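Local structure of tricorn protease (Thermoplasma acidophilum, 1K32) at residues A68-R73 with N78-Y83; T96-K101 with L120-D125. The protein is a serine protease that degrades proteins, probably trimming peptides released by the proteasome, with substrate entry probably gated by its beta propellers. All blocks are in the same frame, centred on the assembly; numbering follows the deposited sequence.

Contact 1: residues A68-R73 with N78-Y83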
loop_
_atom_site.group_PDB
_atom_site.type_symbol
_atom_site.label_atom_id
_atom_site.label_comp_id
_atom_site.label_asym_id
_atom_site.label_seq_id
_atom_site.Cartn_x
_atom_site.Cartn_y
_atom_site.Cartn_z
ATOM N N ALA A 68 -30.056 -39.551 47.963
ATOM C CA ALA A 68 -29.719 -39.411 46.549
ATOM C C ALA A 68 -30.334 -38.091 46.079
ATOM O O ALA A 68 -31.497 -37.792 46.379
ATOM C CB ALA A 68 -30.267 -40.582 45.763
ATOM N N ILE A 69 -29.562 -37.301 45.345
ATOM C CA ILE A 69 -30.028 -35.986 44.918
ATOM C C ILE A 69 -29.888 -35.664 43.432
ATOM O O ILE A 69 -28.852 -35.957 42.818
ATOM C CB ILE A 69 -29.264 -34.889 45.700
ATOM C CG1 ILE A 69 -29.414 -35.121 47.207
ATOM C CG2 ILE A 69 -29.779 -33.513 45.307
ATOM C CD1 ILE A 69 -28.523 -34.227 48.066
ATOM N N ARG A 70 -30.931 -35.056 42.862
ATOM C CA ARG A 70 -30.900 -34.638 41.458
ATOM C C ARG A 70 -30.718 -33.117 41.425
ATOM O O ARG A 70 -31.501 -32.365 42.012
ATOM C CB ARG A 70 -32.190 -35.013 40.709
ATOM C CG ARG A 70 -32.140 -34.597 39.223
ATOM C CD ARG A 70 -33.372 -35.005 38.422
ATOM N NE ARG A 70 -33.273 -34.707 36.979
ATOM C CZ ARG A 70 -33.468 -33.507 36.428
ATOM N NH1 ARG A 70 -33.374 -33.343 35.121
ATOM N NH2 ARG A 70 -33.762 -32.461 37.179
ATOM N N VAL A 71 -29.668 -32.653 40.764
ATOM C CA VAL A 71 -29.449 -31.221 40.701
ATOM C C VAL A 71 -29.313 -30.786 39.261
ATOM O O VAL A 71 -28.765 -31.517 38.445
ATOM C CB VAL A 71 -28.175 -30.813 41.494
ATOM C CG1 VAL A 71 -26.985 -31.583 41.003
ATOM C CG2 VAL A 71 -27.918 -29.312 41.348
ATOM N N MET A 72 -29.833 -29.610 38.934
ATOM C CA MET A 72 -29.708 -29.105 37.566
ATOM C C MET A 72 -28.740 -27.918 37.487
ATOM O O MET A 72 -28.602 -27.156 38.436
ATOM C CB MET A 72 -31.083 -28.696 37.024
ATOM C CG MET A 72 -32.049 -29.857 36.821
ATOM S SD MET A 72 -33.743 -29.216 36.557
ATOM C CE MET A 72 -34.096 -28.780 38.256
ATOM N N ARG A 73 -28.041 -27.792 36.363
ATOM C CA ARG A 73 -27.098 -26.689 36.147
ATOM C C ARG A 73 -27.251 -26.169 34.731
ATOM O O ARG A 73 -27.913 -26.803 33.918
ATOM C CB ARG A 73 -25.655 -27.141 36.398
ATOM C CG ARG A 73 -25.304 -27.153 37.870
ATOM C CD ARG A 73 -23.861 -27.533 38.118
ATOM N NE ARG A 73 -23.625 -27.738 39.543
ATOM C CZ ARG A 73 -22.458 -28.096 40.069
ATOM N NH1 ARG A 73 -22.343 -28.259 41.377
ATOM N NH2 ARG A 73 -21.409 -28.290 39.292
ATOM N N ASN A 78 -30.619 -26.790 31.719
ATOM C CA ASN A 78 -30.669 -27.756 30.640
ATOM C C ASN A 78 -29.850 -29.040 30.880
ATOM O O ASN A 78 -29.943 -29.985 30.092
ATOM C CB ASN A 78 -30.259 -27.096 29.302
ATOM C CG ASN A 78 -28.863 -26.486 29.332
ATOM O OD1 ASN A 78 -28.091 -26.661 28.395
ATOM N ND2 ASN A 78 -28.541 -25.755 30.392
ATOM N N THR A 79 -29.052 -29.085 31.953
ATOM C CA THR A 79 -28.276 -30.293 32.254
ATOM C C THR A 79 -28.547 -30.786 33.672
ATOM O O THR A 79 -28.890 -30.007 34.555
ATOM C CB THR A 79 -26.733 -30.086 32.097
ATOM O OG1 THR A 79 -26.269 -29.116 33.036
ATOM C CG2 THR A 79 -26.383 -29.622 30.661
ATOM N N ALA A 80 -28.394 -32.088 33.881
ATOM C CA ALA A 80 -28.619 -32.669 35.190
ATOM C C ALA A 80 -27.699 -33.846 35.474
ATOM O O ALA A 80 -27.211 -34.517 34.551
ATOM C CB ALA A 80 -30.090 -33.116 35.323
ATOM N N ASP A 81 -27.453 -34.074 36.760
ATOM C CA ASP A 81 -26.648 -35.204 37.217
ATOM C C ASP A 81 -26.995 -35.477 38.680
ATOM O O ASP A 81 -27.586 -34.629 39.354
ATOM C CB ASP A 81 -25.157 -34.926 37.010
ATOM C CG ASP A 81 -24.608 -35.595 35.735
ATOM O OD1 ASP A 81 -23.727 -35.007 35.082
ATOM O OD2 ASP A 81 -25.055 -36.717 35.388
ATOM N N LEU A 82 -26.654 -36.663 39.170
ATOM C CA LEU A 82 -26.984 -37.023 40.540
ATOM C C LEU A 82 -25.823 -37.020 41.538
ATOM O O LEU A 82 -24.665 -37.266 41.167
ATOM C CB LEU A 82 -27.654 -38.394 40.546
ATOM C CG LEU A 82 -28.750 -38.631 39.497
ATOM C CD1 LEU A 82 -29.218 -40.075 39.613
ATOM C CD2 LEU A 82 -29.936 -37.655 39.670
ATOM N N TYR A 83 -26.161 -36.739 42.804
ATOM C CA TYR A 83 -25.214 -36.704 43.916
ATOM C C TYR A 83 -25.748 -37.526 45.085
ATOM O O TYR A 83 -26.947 -37.838 45.162
ATOM C CB TYR A 83 -25.009 -35.288 44.459
ATOM C CG TYR A 83 -24.159 -34.366 43.623
ATOM C CD1 TYR A 83 -24.602 -33.905 42.375
ATOM C CD2 TYR A 83 -22.914 -33.937 44.085
ATOM C CE1 TYR A 83 -23.817 -33.040 41.610
ATOM C CE2 TYR A 83 -22.128 -33.074 43.329
ATOM C CZ TYR A 83 -22.584 -32.633 42.093
ATOM O OH TYR A 83 -21.785 -31.815 41.330
#
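Arg-73 O is gripped twice by a single residue: Thr-79 N donates to it at 3.2 Å, nearly in line with the C=O bond, and Thr-79 OG1 donates to Arg-73 O at 3.0 Å from well above the carbonyl plane. This bifurcated acceptor sits at the turn end of an antiparallel beta hairpin, the second and third strands of a beta-propeller blade. With chi1 of 63° the threonine hydroxyl lies between its own backbone N and carbonyl carbon, on the side of Arg-73; it also receives the N-H of Phe-734. The ladder slackens at its middle rung and tightens at the far one. Val-71 N reaches Asp-81 O at 3.2 Å in an almost straight bond (178°) whose return partner is weak, whereas at the far rung Ile-69 N and Tyr-83 O are only 2.7 Å apart.

On the face shared by Val-71, Arg-73 and Tyr-83, side chains meet diagonally across the strands. Val-71 CG1 touches Tyr-83 CE1 at 3.5 Å, obliquely to the ring. The hydroxyl of Tyr-83 sits over one face of the Arg-73 guanidinium, the two side chains crossing at about a right angle, with Arg-73 NH1 3.6 Å from Tyr-83 OH; Arg-73 NE is engaged by Leu-52 O instead. The opposite face carries Arg-70, whose CB packs on Leu-82 CD2. Its CG is anti to the backbone N (chi1 -179°) and the chain runs out extended, which lays the guanidinium over Ala-80, with Arg-70 NH1 3.3 Å from Ala-80 CB. Carbonyl oxygens of Thr-109 and Phe-108 take NE and NH1 of this buried group. Its remaining nitrogen, Arg-70 NH2, makes a weak bond of 3.3 Å to Met-72 SD, the sulfur lying at the edge of the guanidinium, in its plane.

Contact 2: residues T96-K101 with L120-D125; sequences TYFSGK and LIISTD
Ile-122 CD1 is the meeting point of the apolar part of this contact: Phe-98 CE1 comes within 4.2 Å of it, placing the methyl at the ring edge, close to the ring plane. Thr-96 CG2 approaches the same Ile-122 CD1, also at 4.2 Å, while Thr-124 CG2 lies oblique to the ring, 4.3 Å from Phe-98 CE1. The isoleucine can serve both neighbours because its CG1 branch is held between backbone N and carbonyl carbon (chi1 59°) and then runs straight out to CD1. Met-127 and Ala-126 add to the packing around the phenylalanine.

Beyond this patch three waters link Lys-101, at the start of strand 100-103, to Asp-125, just past strand 120-124. One water donates to Asp-125 OD1 at 2.7 Å and to Lys-101 O at 2.9 Å. A second also binds Lys-101 O and gives its other hydrogen to Asp-125 OD2 at 2.6 Å. The third accepts from Lys-101 N at 2.9 Å and donates to Asp-125 OD2 at 3.0 Å, so the carboxylate reads the lysine backbone on both its N and O. The lysine amine points elsewhere, and the aspartate takes its salt bridge from Arg-830, which would favour its charged form.

A second shell fixes both sides. Asp-81 holds the loop by accepting from Phe-98 N and Ser-99 N and by pairing with Thr-96 OG1, and Ser-99 turns the chain with a positive phi of 57°. Across the contact, Thr-124 OG1 is bonded to Thr-109 OG1 and Ala-126 N, leaving its methyl to face Phe-98. Sheets that pack face to face through side chains, without a shared backbone ladder, are characteristic of neighbouring blades in a beta propeller, here a loop of one blade against the second strand of the next.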
loop_
_atom_site.group_PDB
_atom_site.type_symbol
_atom_site.label_atom_id
_atom_site.label_comp_id
_atom_site.label_asym_id
_atom_site.label_seq_id
_atom_site.Cartn_x
_atom_site.Cartn_y
_atom_site.Cartn_z
ATOM N N THR A 96 -23.088 -39.274 39.035
ATOM C CA THR A 96 -23.154 -39.403 37.584
ATOM C C THR A 96 -22.502 -38.250 36.856
ATOM O O THR A 96 -22.592 -37.093 37.277
ATOM C CB THR A 96 -24.598 -39.509 37.057
ATOM O OG1 THR A 96 -25.319 -38.311 37.369
ATOM C CG2 THR A 96 -25.300 -40.707 37.650
ATOM N N TYR A 97 -21.846 -38.585 35.753
ATOM C CA TYR A 97 -21.187 -37.597 34.919
ATOM C C TYR A 97 -21.731 -37.725 33.506
ATOM O O TYR A 97 -20.980 -37.757 32.532
ATOM C CB TYR A 97 -19.677 -37.818 34.941
ATOM C CG TYR A 97 -19.068 -37.607 36.304
ATOM C CD1 TYR A 97 -19.214 -38.565 37.308
ATOM C CD2 TYR A 97 -18.353 -36.446 36.599
ATOM C CE1 TYR A 97 -18.663 -38.375 38.572
ATOM C CE2 TYR A 97 -17.790 -36.247 37.863
ATOM C CZ TYR A 97 -17.952 -37.218 38.842
ATOM O OH TYR A 97 -17.389 -37.055 40.087
ATOM N N PHE A 98 -23.056 -37.801 33.416
ATOM C CA PHE A 98 -23.749 -37.928 32.143
ATOM C C PHE A 98 -24.170 -36.586 31.545
ATOM O O PHE A 98 -24.261 -36.439 30.328
ATOM C CB PHE A 98 -25.012 -38.771 32.328
ATOM C CG PHE A 98 -24.758 -40.183 32.773
ATOM C CD1 PHE A 98 -25.633 -40.807 33.675
ATOM C CD2 PHE A 98 -23.659 -40.902 32.300
ATOM C CE1 PHE A 98 -25.404 -42.120 34.097
ATOM C CE2 PHE A 98 -23.428 -42.210 32.719
ATOM C CZ PHE A 98 -24.293 -42.821 33.616
ATOM N N SER A 99 -24.424 -35.611 32.404
ATOM C CA SER A 99 -24.921 -34.316 31.965
ATOM C C SER A 99 -26.216 -34.576 31.184
ATOM O O SER A 99 -26.381 -34.116 30.068
ATOM C CB SER A 99 -23.896 -33.597 31.082
ATOM O OG SER A 99 -24.392 -32.337 30.666
ATOM N N GLY A 100 -27.132 -35.337 31.774
ATOM C CA GLY A 100 -28.381 -35.619 31.088
ATOM C C GLY A 100 -29.135 -34.359 30.669
ATOM O O GLY A 100 -29.128 -33.358 31.388
ATOM N N LYS A 101 -29.777 -34.399 29.505
ATOM C CA LYS A 101 -30.543 -33.248 29.025
ATOM C C LYS A 101 -31.808 -33.120 29.866
ATOM O O LYS A 101 -32.412 -34.115 30.243
ATOM C CB LYS A 101 -30.950 -33.424 27.566
ATOM C CG LYS A 101 -29.807 -33.608 26.585
ATOM C CD LYS A 101 -30.375 -33.780 25.178
ATOM C CE LYS A 101 -29.292 -33.976 24.129
ATOM N NZ LYS A 101 -29.886 -33.960 22.762
ATOM N N LEU A 120 -29.241 -48.134 44.778
ATOM C CA LEU A 120 -29.886 -47.087 44.003
ATOM C C LEU A 120 -30.149 -47.519 42.561
ATOM O O LEU A 120 -29.280 -48.090 41.909
ATOM C CB LEU A 120 -29.012 -45.839 43.985
ATOM C CG LEU A 120 -29.480 -44.693 43.083
ATOM C CD1 LEU A 120 -30.854 -44.220 43.531
ATOM C CD2 LEU A 120 -28.471 -43.548 43.150
ATOM N N ILE A 121 -31.368 -47.263 42.089
ATOM C CA ILE A 121 -31.739 -47.538 40.706
ATOM C C ILE A 121 -32.022 -46.160 40.121
ATOM O O ILE A 121 -32.788 -45.382 40.699
ATOM C CB ILE A 121 -33.033 -48.380 40.565
ATOM C CG1 ILE A 121 -32.894 -49.706 41.322
ATOM C CG2 ILE A 121 -33.295 -48.641 39.070
ATOM C CD1 ILE A 121 -31.735 -50.562 40.830
ATOM N N ILE A 122 -31.396 -45.855 38.992
ATOM C CA ILE A 122 -31.598 -44.573 38.355
ATOM C C ILE A 122 -32.275 -44.735 37.021
ATOM O O ILE A 122 -32.257 -45.812 36.427
ATOM C CB ILE A 122 -30.267 -43.795 38.129
ATOM C CG1 ILE A 122 -29.309 -44.600 37.252
ATOM C CG2 ILE A 122 -29.644 -43.441 39.462
ATOM C CD1 ILE A 122 -28.021 -43.827 36.918
ATOM N N SER A 123 -32.888 -43.649 36.569
ATOM C CA SER A 123 -33.576 -43.630 35.297
ATOM C C SER A 123 -32.873 -42.583 34.462
ATOM O O SER A 123 -32.708 -41.453 34.910
ATOM C CB SER A 123 -35.030 -43.245 35.501
ATOM O OG SER A 123 -35.646 -42.997 34.269
ATOM N N THR A 124 -32.437 -42.954 33.259
ATOM C CA THR A 124 -31.751 -41.990 32.409
ATOM C C THR A 124 -31.671 -42.359 30.933
ATOM O O THR A 124 -31.578 -43.537 30.558
ATOM C CB THR A 124 -30.312 -41.698 32.935
ATOM O OG1 THR A 124 -29.701 -40.707 32.110
ATOM C CG2 THR A 124 -29.453 -42.957 32.909
ATOM N N ASP A 125 -31.693 -41.322 30.103
ATOM C CA ASP A 125 -31.620 -41.459 28.657
ATOM C C ASP A 125 -30.223 -41.081 28.198
ATOM O O ASP A 125 -29.929 -41.089 27.000
ATOM C CB ASP A 125 -32.630 -40.519 28.004
ATOM C CG ASP A 125 -32.414 -39.075 28.406
ATOM O OD1 ASP A 125 -32.481 -38.766 29.613
ATOM O OD2 ASP A 125 -32.172 -38.248 27.513
HETATM O O HOH W 1 -31.512 -36.696 31.098
HETATM O O HOH W 2 -33.423 -36.054 27.980
HETATM O O HOH W 3 -29.568 -36.975 28.154
#

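Running from the N terminus, strand 54-60 leads into strand 66-73, and contact 1 closes the short turn at residues 74-77 as the chain doubles back into strand 79-86. Contact 2 follows in series, with no overlap: it closes the longer excursion between 101 and 120, which carries the chain out of one blade and into strand 110-114 of the next. Their centres are about 8 Å apart, and strand 79-86 joins them. Leu-82 CD1 packs on Ile-122 CG2 at 3.4 Å, and Thr-79 CG2 meets Ser-99 OG at the same distance. The hairpin thus organises one blade internally, while residues 96-101 and 120-125 tie that blade to its successor.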